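Local atomic coordinates of MNMC2 (Aquifex aeolicus, PDB entry 3VYW), a protein that methylates tRNA, probably at a modified wobble uridine, using S-adenosylmethionine, and works without the oxidase domain to which this enzyme is usually fused. Residues A[32-37]-A[295-300]; A[61-66]-A[193-198]; A[221-226]-A[254-259]; A[227-232]-A[272-277]. All blocks are in the same frame, centred on the assembly; numbering follows the deposited sequence.

Contact 1 (A[32-37]-A[295-300]); sequences REFLRF and ILIDYL
F34 of helix 24-37 meets L296, I297 and L300 of helix 292-303 in an apolar helix-helix packing that joins the N-terminal and C-terminal regions of the chain; the segments lie nearer antiparallel than parallel, at 137° with their axes 10.4 Å apart. The phenylalanine ring is the centre of the contact. Its CG stands anti to the backbone N (chi1 -173°), which swings CE1 and CZ across to the second helix. I297 covers one face: its CG1 lies 3.9 Å from the centroid of the F34 ring, a CH-pi contact displaced toward the CE1-CZ rim, and its CD1 follows at 3.7 Å from F34 CZ. L296 comes instead at the edge, with CD2 near the ring plane and 3.8 Å from F34 CE1. L300 divides its two methyls. L300 CD1 reaches the base of F34, 3.9 Å from F34 N, while L300 CD2 lies at the edge of the F37 ring, 4.3 Å from F37 CD1. L11 of helix 3-18 also touches F34, and Y10 and Y14 touch I297, so a third helix closes round the pair. With the ring of F34 cut back to an alanine, I297 CG1 and L296 CD2 would probably lose the surface they pack on and a gap would open between the helices. E33 lends only its CB to L300; its bent chain turns the carboxylate away into two salt bridges, R36 NE to E33 OE1 at 2.9 Å and R32 NE to E33 OE2 at 3.1 Å, each donor about 30° out of the carboxylate plane.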
# COMPACT_ATOMS: atom_id res chain seq x y z
N ARG A 32 16.12 11.92 16.11
CA ARG A 32 16.78 10.68 15.94
C ARG A 32 15.93 9.67 15.22
O ARG A 32 16.38 9.04 14.31
CB ARG A 32 17.13 10.15 17.29
CG ARG A 32 17.92 8.89 17.26
CD ARG A 32 18.22 8.44 18.66
NE ARG A 32 17.06 7.83 19.27
CZ ARG A 32 16.71 8.01 20.53
NH1 ARG A 32 17.41 8.80 21.30
NH2 ARG A 32 15.65 7.41 20.99
N GLU A 33 14.69 9.51 15.62
CA GLU A 33 13.76 8.68 14.90
C GLU A 33 13.41 9.18 13.50
O GLU A 33 13.27 8.41 12.60
CB GLU A 33 12.52 8.39 15.73
CG GLU A 33 12.81 7.80 17.07
CD GLU A 33 13.75 6.62 17.03
OE1 GLU A 33 13.66 5.79 16.15
OE2 GLU A 33 14.59 6.52 17.91
N PHE A 34 13.28 10.47 13.31
CA PHE A 34 12.96 11.00 12.02
C PHE A 34 14.07 10.67 11.06
O PHE A 34 13.84 10.30 9.97
CB PHE A 34 12.76 12.50 12.12
CG PHE A 34 12.27 13.16 10.88
CD1 PHE A 34 11.22 12.65 10.19
CD2 PHE A 34 12.86 14.31 10.43
CE1 PHE A 34 10.76 13.27 9.06
CE2 PHE A 34 12.40 14.94 9.32
CZ PHE A 34 11.35 14.42 8.62
N LEU A 35 15.29 10.81 11.50
CA LEU A 35 16.42 10.47 10.68
C LEU A 35 16.46 9.02 10.34
O LEU A 35 16.75 8.65 9.24
CB LEU A 35 17.68 10.84 11.40
CG LEU A 35 17.94 12.30 11.57
CD1 LEU A 35 19.28 12.54 12.18
CD2 LEU A 35 17.84 13.00 10.24
N ARG A 36 16.21 8.17 11.30
CA ARG A 36 16.11 6.76 11.04
C ARG A 36 14.94 6.26 10.18
O ARG A 36 15.12 5.38 9.41
CB ARG A 36 16.34 5.97 12.31
CG ARG A 36 15.23 5.06 12.70
CD ARG A 36 15.69 3.98 13.60
NE ARG A 36 15.94 4.46 14.93
CZ ARG A 36 16.90 3.99 15.69
NH1 ARG A 36 17.68 3.04 15.26
NH2 ARG A 36 17.07 4.49 16.86
N PHE A 37 13.75 6.81 10.33
CA PHE A 37 12.59 6.31 9.60
C PHE A 37 12.24 6.95 8.29
O PHE A 37 11.50 6.40 7.56
CB PHE A 37 11.36 6.38 10.47
CG PHE A 37 11.40 5.49 11.63
CD1 PHE A 37 10.89 5.88 12.81
CD2 PHE A 37 11.98 4.28 11.54
CE1 PHE A 37 10.94 5.06 13.89
CE2 PHE A 37 12.03 3.45 12.62
CZ PHE A 37 11.51 3.84 13.80
N ILE A 295 3.58 14.22 7.79
CA ILE A 295 2.69 13.23 8.31
C ILE A 295 3.46 12.33 9.21
O ILE A 295 3.00 11.93 10.22
CB ILE A 295 2.08 12.43 7.18
CG1 ILE A 295 1.06 13.28 6.46
CG2 ILE A 295 1.43 11.18 7.71
CD1 ILE A 295 0.61 12.77 5.14
N LEU A 296 4.66 12.01 8.80
CA LEU A 296 5.56 11.27 9.62
C LEU A 296 5.95 12.01 10.87
O LEU A 296 6.00 11.43 11.91
CB LEU A 296 6.80 10.89 8.81
CG LEU A 296 7.93 10.13 9.50
CD1 LEU A 296 7.48 8.83 10.08
CD2 LEU A 296 9.07 9.86 8.58
N ILE A 297 6.26 13.28 10.78
CA ILE A 297 6.65 14.03 11.93
C ILE A 297 5.53 14.10 12.95
O ILE A 297 5.74 13.92 14.10
CB ILE A 297 7.10 15.44 11.56
CG1 ILE A 297 8.42 15.41 10.82
CG2 ILE A 297 7.26 16.28 12.79
CD1 ILE A 297 8.75 16.67 10.08
N ASP A 298 4.33 14.31 12.50
CA ASP A 298 3.21 14.39 13.36
C ASP A 298 3.02 13.12 14.11
O ASP A 298 2.60 13.14 15.21
CB ASP A 298 1.98 14.58 12.54
CG ASP A 298 1.80 15.94 12.10
OD1 ASP A 298 2.57 16.78 12.53
OD2 ASP A 298 0.89 16.15 11.32
N TYR A 299 3.27 12.01 13.45
CA TYR A 299 3.16 10.72 14.05
C TYR A 299 4.14 10.48 15.18
O TYR A 299 3.79 9.99 16.22
CB TYR A 299 3.29 9.67 12.96
CG TYR A 299 3.37 8.25 13.40
CD1 TYR A 299 2.25 7.54 13.65
CD2 TYR A 299 4.57 7.61 13.50
CE1 TYR A 299 2.32 6.23 14.03
CE2 TYR A 299 4.66 6.30 13.89
CZ TYR A 299 3.52 5.61 14.15
OH TYR A 299 3.61 4.31 14.50
N LEU A 300 5.38 10.85 14.95
CA LEU A 300 6.40 10.70 15.93
C LEU A 300 6.12 11.53 17.16
O LEU A 300 6.39 11.13 18.25
CB LEU A 300 7.75 11.03 15.34
CG LEU A 300 8.20 9.99 14.35
CD1 LEU A 300 9.43 10.43 13.61
CD2 LEU A 300 8.45 8.67 15.03

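Contact 2 (A[61-66]-A[193-198]); sequences KTYGEP and DAFSPY. With SAM (S-adenosylmethionine), chain E.
E65 and F195 mark the closest backbone approach, their CA atoms 7.1 Å apart. Residues 61-63 have helical backbone angles without regular helix bonds, G64 turns with positive phi, and a G1 beta bulge formed by G64 and E65 opposite H60 opens the short strand 65-66; segment 193-198 is irregular loop. Between the segments the rings of Y63 and F195 form an offset stack, centroids 4.5 Å apart and planes at 16°, with F195 CD1 over the face of Y63. The opposite face of F195 carries the cofactor: SAM C5' is 3.3 Å from F195 CE1, and the sulfur SD sits above the same side near the rim. The ring is thus sandwiched, while P66 O meets its edge 3.6 Å from F195 CE2. E65, extended beyond CG, lets OE1 accept from S196 N at 3.2 Å (angle 160°), the donor standing 35° above the carboxylate plane. A leucine in place of F195 would probably lose the stack on Y63 and the flat surface beneath the sulfonium, leaving that part of SAM freer to shift. D193 OD2 takes a hydrogen bond from the SAM amino N at 3.0 Å, and F195 N donates one to N200 OD1. Y63 joins D193, A194 and F195 in the S-adenosylmethionine pocket; their loop follows the C-terminal end of strand 187-192, as in Rossmann-like methyltransferases.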
# COMPACT_ATOMS: atom_id res chain seq x y z
N LYS A 61 14.90 4.64 -5.46
CA LYS A 61 15.92 5.41 -4.78
C LYS A 61 15.43 6.44 -3.79
O LYS A 61 16.06 6.66 -2.81
CB LYS A 61 16.84 6.05 -5.80
CG LYS A 61 17.96 5.16 -6.25
CD LYS A 61 18.22 5.30 -7.73
CE LYS A 61 19.33 6.30 -8.03
NZ LYS A 61 19.78 6.17 -9.43
N THR A 62 14.33 7.09 -4.10
CA THR A 62 13.68 7.98 -3.17
C THR A 62 13.13 7.31 -1.93
O THR A 62 13.31 7.77 -0.84
CB THR A 62 12.55 8.71 -3.88
OG1 THR A 62 13.06 9.31 -5.04
CG2 THR A 62 12.02 9.77 -3.05
N TYR A 63 12.39 6.25 -2.11
CA TYR A 63 11.82 5.53 -1.02
C TYR A 63 12.78 4.58 -0.37
O TYR A 63 12.60 4.18 0.74
CB TYR A 63 10.63 4.78 -1.51
CG TYR A 63 9.57 5.69 -1.96
CD1 TYR A 63 9.38 5.95 -3.29
CD2 TYR A 63 8.75 6.28 -1.06
CE1 TYR A 63 8.40 6.78 -3.70
CE2 TYR A 63 7.77 7.11 -1.47
CZ TYR A 63 7.60 7.34 -2.78
OH TYR A 63 6.62 8.17 -3.15
N GLY A 64 13.81 4.24 -1.09
CA GLY A 64 14.78 3.28 -0.66
C GLY A 64 14.27 1.89 -0.47
O GLY A 64 14.68 1.22 0.42
N GLU A 65 13.39 1.49 -1.36
CA GLU A 65 12.74 0.22 -1.28
C GLU A 65 12.51 -0.43 -2.60
O GLU A 65 12.37 0.21 -3.58
CB GLU A 65 11.41 0.40 -0.61
CG GLU A 65 11.53 1.08 0.71
CD GLU A 65 10.45 0.69 1.65
OE1 GLU A 65 9.37 0.44 1.16
OE2 GLU A 65 10.71 0.63 2.85
N PRO A 66 12.45 -1.74 -2.60
CA PRO A 66 12.00 -2.50 -3.74
C PRO A 66 10.51 -2.39 -3.96
O PRO A 66 9.76 -2.24 -3.06
CB PRO A 66 12.39 -3.91 -3.38
CG PRO A 66 12.41 -3.93 -1.93
CD PRO A 66 12.82 -2.59 -1.48
N ASP A 193 -0.85 -1.49 -2.00
CA ASP A 193 0.55 -1.77 -2.15
C ASP A 193 1.36 -0.54 -2.38
O ASP A 193 1.83 -0.30 -3.45
CB ASP A 193 0.73 -2.69 -3.32
CG ASP A 193 2.02 -3.39 -3.29
OD1 ASP A 193 2.67 -3.37 -2.26
OD2 ASP A 193 2.40 -3.96 -4.29
N ALA A 194 1.50 0.25 -1.35
CA ALA A 194 2.35 1.38 -1.33
C ALA A 194 3.69 0.97 -0.78
O ALA A 194 3.87 -0.13 -0.36
CB ALA A 194 1.74 2.48 -0.52
N PHE A 195 4.63 1.88 -0.79
CA PHE A 195 5.89 1.68 -0.15
C PHE A 195 5.60 1.81 1.31
O PHE A 195 4.56 2.22 1.68
CB PHE A 195 6.94 2.68 -0.62
CG PHE A 195 7.43 2.44 -1.99
CD1 PHE A 195 7.05 3.24 -3.01
CD2 PHE A 195 8.24 1.40 -2.26
CE1 PHE A 195 7.47 3.01 -4.27
CE2 PHE A 195 8.67 1.16 -3.52
CZ PHE A 195 8.29 1.97 -4.53
N SER A 196 6.54 1.45 2.14
CA SER A 196 6.29 1.18 3.52
C SER A 196 5.83 2.43 4.23
O SER A 196 6.09 3.50 3.79
CB SER A 196 7.52 0.55 4.12
OG SER A 196 7.92 1.20 5.26
N PRO A 197 5.09 2.30 5.31
CA PRO A 197 4.37 3.43 5.85
C PRO A 197 5.21 4.59 6.33
O PRO A 197 4.79 5.68 6.19
CB PRO A 197 3.58 2.80 6.99
CG PRO A 197 3.34 1.43 6.54
CD PRO A 197 4.31 1.08 5.46
N TYR A 198 6.34 4.33 6.93
CA TYR A 198 7.23 5.39 7.30
C TYR A 198 7.76 6.08 6.07
O TYR A 198 7.90 7.27 6.05
CB TYR A 198 8.36 4.85 8.15
CG TYR A 198 7.94 4.37 9.48
CD1 TYR A 198 8.71 3.50 10.19
CD2 TYR A 198 6.76 4.75 10.04
CE1 TYR A 198 8.33 3.04 11.41
CE2 TYR A 198 6.38 4.30 11.27
CZ TYR A 198 7.19 3.44 11.94
OH TYR A 198 6.83 2.96 13.15
N SAM E . 1.93 -2.56 -6.87
CA SAM E . 3.13 -2.49 -7.62
C SAM E . 3.21 -3.81 -8.29
O SAM E . 4.01 -4.05 -9.16
OXT SAM E . 2.42 -4.65 -7.98
CB SAM E . 4.20 -2.10 -6.62
CG SAM E . 4.06 -0.60 -6.38
SD SAM E . 5.09 0.11 -5.31
CE SAM E . 5.09 -0.78 -3.94
C5' SAM E . 4.55 1.61 -4.86
C4' SAM E . 3.88 2.46 -5.95
O4' SAM E . 3.06 3.44 -5.35
C3' SAM E . 4.84 3.24 -6.83
O3' SAM E . 4.41 3.19 -8.17
C2' SAM E . 4.70 4.66 -6.35
O2' SAM E . 4.97 5.56 -7.39
C1' SAM E . 3.27 4.71 -5.94
N9 SAM E . 2.91 5.84 -5.06
C8 SAM E . 3.53 6.24 -3.97
N7 SAM E . 2.92 7.27 -3.41
C5 SAM E . 1.88 7.55 -4.14
C6 SAM E . 0.81 8.53 -4.10
N6 SAM E . 0.72 9.45 -3.16
N1 SAM E . -0.09 8.49 -5.05
C2 SAM E . -0.04 7.60 -5.99
N3 SAM E . 0.90 6.71 -6.09
C4 SAM E . 1.88 6.62 -5.22

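Contact 3 (A[221-226]-A[254-259]); sequences YWVSYS and GTVASL
W222 and A257, then S224 and T255, are the hydrogen-bonded pairs of antiparallel strands 220-224 and 253-258, neighbours in the mixed sheet of the Rossmann-like methyltransferase domain, with V223 and V256 the non-hydrogen-bonded pair between them. Four backbone bonds hold this ladder: W222 N to A257 O at 2.8 Å, A257 N to W222 O, S224 N to T255 O at 3.3 Å, and T255 N to S224 O. CA-H...O contacts run alongside, such as Y221 CA to A257 O at 3.2 Å. Apolar contacts fall on both faces. On one, V223 CG1 and V256 CG1 are neighbours and Y221 CD2 meets V256 CG1 at 3.8 Å; on the other, W222, its CG anti to the backbone N (chi1 176°), packs CB on A257 CB and has T255 CG2 at the indole edge, 3.9 Å from W222 CZ3. Polar side chains gather where the strand ends. S224 OG accepts from S226 N in an ST turn, and T255 OG1 donates to a lone pair of S226 O at 2.9 Å. T255 OG1 also accepts from R232 NE, so this buried hydroxyl serves both roles, its proton directed toward S226 O.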
# COMPACT_ATOMS: atom_id res chain seq x y z
N TYR A 221 -12.33 -7.64 0.71
CA TYR A 221 -11.11 -7.77 1.47
C TYR A 221 -10.05 -6.73 1.10
O TYR A 221 -9.83 -6.44 -0.03
CB TYR A 221 -10.54 -9.17 1.25
CG TYR A 221 -11.29 -10.23 1.96
CD1 TYR A 221 -12.28 -10.94 1.34
CD2 TYR A 221 -11.03 -10.52 3.27
CE1 TYR A 221 -12.97 -11.91 2.00
CE2 TYR A 221 -11.72 -11.49 3.93
CZ TYR A 221 -12.69 -12.18 3.29
OH TYR A 221 -13.36 -13.14 3.96
N TRP A 222 -9.38 -6.21 2.11
CA TRP A 222 -8.31 -5.29 1.92
C TRP A 222 -7.04 -5.98 2.26
O TRP A 222 -6.93 -6.54 3.31
CB TRP A 222 -8.53 -4.13 2.84
CG TRP A 222 -7.47 -3.07 2.89
CD1 TRP A 222 -7.52 -1.85 2.32
CD2 TRP A 222 -6.23 -3.08 3.63
NE1 TRP A 222 -6.42 -1.14 2.62
CE2 TRP A 222 -5.61 -1.82 3.38
CE3 TRP A 222 -5.58 -3.99 4.42
CZ2 TRP A 222 -4.39 -1.49 3.91
CZ3 TRP A 222 -4.35 -3.65 4.93
CH2 TRP A 222 -3.78 -2.43 4.68
N VAL A 223 -6.07 -5.98 1.37
CA VAL A 223 -4.86 -6.72 1.58
C VAL A 223 -3.58 -5.92 1.43
O VAL A 223 -3.47 -5.08 0.59
CB VAL A 223 -4.79 -7.97 0.70
CG1 VAL A 223 -5.88 -8.92 1.06
CG2 VAL A 223 -4.88 -7.62 -0.75
N SER A 224 -2.61 -6.21 2.26
CA SER A 224 -1.32 -5.63 2.13
C SER A 224 -0.27 -6.54 2.68
O SER A 224 -0.54 -7.35 3.51
CB SER A 224 -1.28 -4.28 2.81
OG SER A 224 -0.03 -3.71 2.69
N TYR A 225 0.95 -6.39 2.21
CA TYR A 225 2.10 -7.03 2.76
C TYR A 225 2.42 -6.53 4.15
O TYR A 225 3.05 -7.18 4.90
CB TYR A 225 3.29 -6.86 1.84
CG TYR A 225 3.74 -5.46 1.80
CD1 TYR A 225 4.62 -4.98 2.71
CD2 TYR A 225 3.23 -4.61 0.89
CE1 TYR A 225 5.00 -3.69 2.70
CE2 TYR A 225 3.60 -3.32 0.87
CZ TYR A 225 4.49 -2.87 1.78
OH TYR A 225 4.86 -1.59 1.77
N SER A 226 2.02 -5.32 4.45
CA SER A 226 2.32 -4.66 5.70
C SER A 226 1.55 -5.13 6.93
O SER A 226 0.41 -5.43 6.85
CB SER A 226 2.17 -3.16 5.50
OG SER A 226 2.09 -2.45 6.68
N GLY A 254 1.28 -10.51 6.63
CA GLY A 254 0.54 -9.44 6.04
C GLY A 254 -0.74 -9.14 6.75
O GLY A 254 -1.02 -9.68 7.75
N THR A 255 -1.52 -8.24 6.21
CA THR A 255 -2.75 -7.89 6.83
C THR A 255 -3.90 -8.13 5.92
O THR A 255 -3.83 -7.88 4.77
CB THR A 255 -2.73 -6.46 7.34
OG1 THR A 255 -1.83 -6.38 8.41
CG2 THR A 255 -4.01 -6.10 7.89
N VAL A 256 -4.95 -8.68 6.47
CA VAL A 256 -6.17 -8.92 5.75
C VAL A 256 -7.30 -8.25 6.49
O VAL A 256 -7.43 -8.41 7.66
CB VAL A 256 -6.47 -10.39 5.66
CG1 VAL A 256 -7.44 -10.65 4.55
CG2 VAL A 256 -5.21 -11.17 5.43
N ALA A 257 -8.09 -7.47 5.79
CA ALA A 257 -9.16 -6.74 6.41
C ALA A 257 -10.47 -6.88 5.68
O ALA A 257 -10.52 -7.00 4.50
CB ALA A 257 -8.78 -5.29 6.54
N SER A 258 -11.55 -6.88 6.42
CA SER A 258 -12.84 -6.78 5.82
C SER A 258 -13.77 -6.12 6.78
O SER A 258 -13.65 -6.29 7.95
CB SER A 258 -13.36 -8.15 5.45
OG SER A 258 -14.66 -8.05 4.98
N LEU A 259 -14.69 -5.32 6.29
CA LEU A 259 -15.72 -4.81 7.14
C LEU A 259 -16.63 -5.88 7.65
O LEU A 259 -16.95 -5.92 8.79
CB LEU A 259 -16.54 -3.83 6.36
CG LEU A 259 -15.78 -2.62 5.94
CD1 LEU A 259 -16.61 -1.85 4.96
CD2 LEU A 259 -15.52 -1.79 7.15

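Contact 4 (A[227-232]-A[272-277]); sequences SSLSVR and RKLVLS
L229, whose CG stands anti to its own carbonyl carbon (chi1 -73°), and L274, whose CG is swung anti to N (chi1 -160°), send their side chains past each other in opposite directions between helix 229-237 and helix 268-276. L229 CD2 reaches L274 CD1 at 3.7 Å and also brushes K273 CB. The other branch goes to the end of the second helix, where L229 CD1 touches S277 CB at 3.6 Å. L274 CD1 settles against the backbone of the first helix, 3.7 Å from L229 O, and flanks R232 CB at 4.0 Å. The first helix begins at L229, with S228 just before it as N-cap, and S228 OG accepts from V231 N at 3.1 Å in a nearly straight bond (171°). R232 contributes only the base of its side chain to L274. Extended from CG to NE, it carries its guanidinium beyond the leucines, where S227 CB lies over the centre of one face and E270 makes a salt bridge to NH1. K273 NZ stands 6.7 Å from R232 NH1, like charges that do not touch, and the carboxylate of E270 probably eases their mutual repulsion. No hydrogen bond joins 227-232 to 272-277. The segments therefore meet chiefly through the methyls of L229 and L274, packed on R232 CB, K273 CB and S277 CB, and the salt bridge from R232 to E270 adds a polar tie between the helices.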
# COMPACT_ATOMS: atom_id res chain seq x y z
N SER A 227 2.23 -5.20 8.05
CA SER A 227 1.61 -5.44 9.31
C SER A 227 1.85 -4.31 10.25
O SER A 227 1.95 -4.52 11.40
CB SER A 227 2.09 -6.74 9.92
OG SER A 227 3.41 -6.98 9.57
N SER A 228 1.93 -3.11 9.75
CA SER A 228 2.19 -1.95 10.56
C SER A 228 1.17 -1.76 11.65
O SER A 228 0.01 -1.82 11.43
CB SER A 228 2.19 -0.73 9.68
OG SER A 228 1.97 0.46 10.36
N LEU A 229 1.62 -1.51 12.85
CA LEU A 229 0.75 -1.31 13.95
C LEU A 229 -0.12 -0.12 13.75
O LEU A 229 -1.25 -0.13 14.08
CB LEU A 229 1.57 -1.13 15.20
CG LEU A 229 2.21 -2.38 15.72
CD1 LEU A 229 2.97 -2.10 16.96
CD2 LEU A 229 1.16 -3.39 16.01
N SER A 230 0.45 0.92 13.20
CA SER A 230 -0.28 2.10 12.91
C SER A 230 -1.37 1.86 11.90
O SER A 230 -2.47 2.28 12.06
CB SER A 230 0.67 3.17 12.44
OG SER A 230 0.02 4.34 12.06
N VAL A 231 -1.06 1.14 10.86
CA VAL A 231 -2.04 0.79 9.90
C VAL A 231 -3.15 -0.09 10.45
O VAL A 231 -4.27 0.14 10.20
CB VAL A 231 -1.40 0.09 8.71
CG1 VAL A 231 -2.43 -0.19 7.65
CG2 VAL A 231 -0.32 0.96 8.14
N ARG A 232 -2.82 -1.08 11.23
CA ARG A 232 -3.83 -1.92 11.80
C ARG A 232 -4.76 -1.22 12.75
O ARG A 232 -5.91 -1.52 12.81
CB ARG A 232 -3.20 -3.10 12.48
CG ARG A 232 -2.55 -4.03 11.53
CD ARG A 232 -1.99 -5.21 12.24
NE ARG A 232 -1.87 -6.28 11.30
CZ ARG A 232 -1.31 -7.43 11.57
NH1 ARG A 232 -0.80 -7.63 12.74
NH2 ARG A 232 -1.24 -8.36 10.67
N ARG A 272 -1.18 -8.27 21.26
CA ARG A 272 -0.50 -7.74 22.38
C ARG A 272 0.25 -6.50 22.04
O ARG A 272 0.24 -5.57 22.75
CB ARG A 272 0.44 -8.80 22.91
CG ARG A 272 1.21 -8.40 24.13
CD ARG A 272 1.83 -9.58 24.86
NE ARG A 272 2.16 -9.19 26.21
CZ ARG A 272 3.26 -8.53 26.54
NH1 ARG A 272 4.15 -8.23 25.64
NH2 ARG A 272 3.46 -8.16 27.79
N LYS A 273 0.94 -6.54 20.93
CA LYS A 273 1.68 -5.43 20.44
C LYS A 273 0.77 -4.33 20.08
O LYS A 273 1.06 -3.19 20.28
CB LYS A 273 2.42 -5.85 19.20
CG LYS A 273 3.85 -6.17 19.39
CD LYS A 273 4.41 -6.52 18.05
CE LYS A 273 4.51 -8.01 17.87
NZ LYS A 273 4.68 -8.38 16.44
N LEU A 274 -0.33 -4.69 19.48
CA LEU A 274 -1.30 -3.75 19.06
C LEU A 274 -1.93 -3.06 20.24
O LEU A 274 -2.18 -1.88 20.21
CB LEU A 274 -2.30 -4.47 18.21
CG LEU A 274 -3.20 -3.75 17.25
CD1 LEU A 274 -2.48 -2.77 16.39
CD2 LEU A 274 -3.95 -4.75 16.44
N VAL A 275 -2.23 -3.79 21.28
CA VAL A 275 -2.68 -3.20 22.51
C VAL A 275 -1.63 -2.38 23.25
O VAL A 275 -1.89 -1.29 23.67
CB VAL A 275 -3.26 -4.28 23.44
CG1 VAL A 275 -3.57 -3.69 24.78
CG2 VAL A 275 -4.50 -4.85 22.86
N LEU A 276 -0.48 -3.00 23.47
CA LEU A 276 0.65 -2.41 24.21
C LEU A 276 1.41 -1.21 23.62
O LEU A 276 1.75 -0.28 24.35
CB LEU A 276 1.65 -3.51 24.59
CG LEU A 276 1.16 -4.56 25.59
CD1 LEU A 276 2.31 -5.44 26.06
CD2 LEU A 276 0.46 -3.89 26.78
N SER A 277 1.71 -1.25 22.32
CA SER A 277 2.65 -0.30 21.72
C SER A 277 2.26 1.17 21.69
O SER A 277 1.14 1.54 21.44
CB SER A 277 2.99 -0.71 20.31
OG SER A 277 4.31 -0.40 19.99

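How the contacts relate
Contact 1 joins the N-terminal and C-terminal regions of the chain and spans the other three; within it contact 2 closes first, and contacts 3 and 4 then alternate along the sequence. Contacts 3 and 4 lie 14 Å apart, centre to centre, because strand 220-224 leads into helix 229-237 and strand 253-258 into helix 268-276; they also share a polar link. Contact 2 lies 18 Å from contact 3, linked by A194 O and Y225 OH, and 15 Å from contact 1, where Y198 meets F37, L296 and Y299. Contact 1 also touches contact 4, Y299 against S230. The cofactor loop after strand 187-192 is thus set between the mixed sheet and helices 24-37 and 292-303.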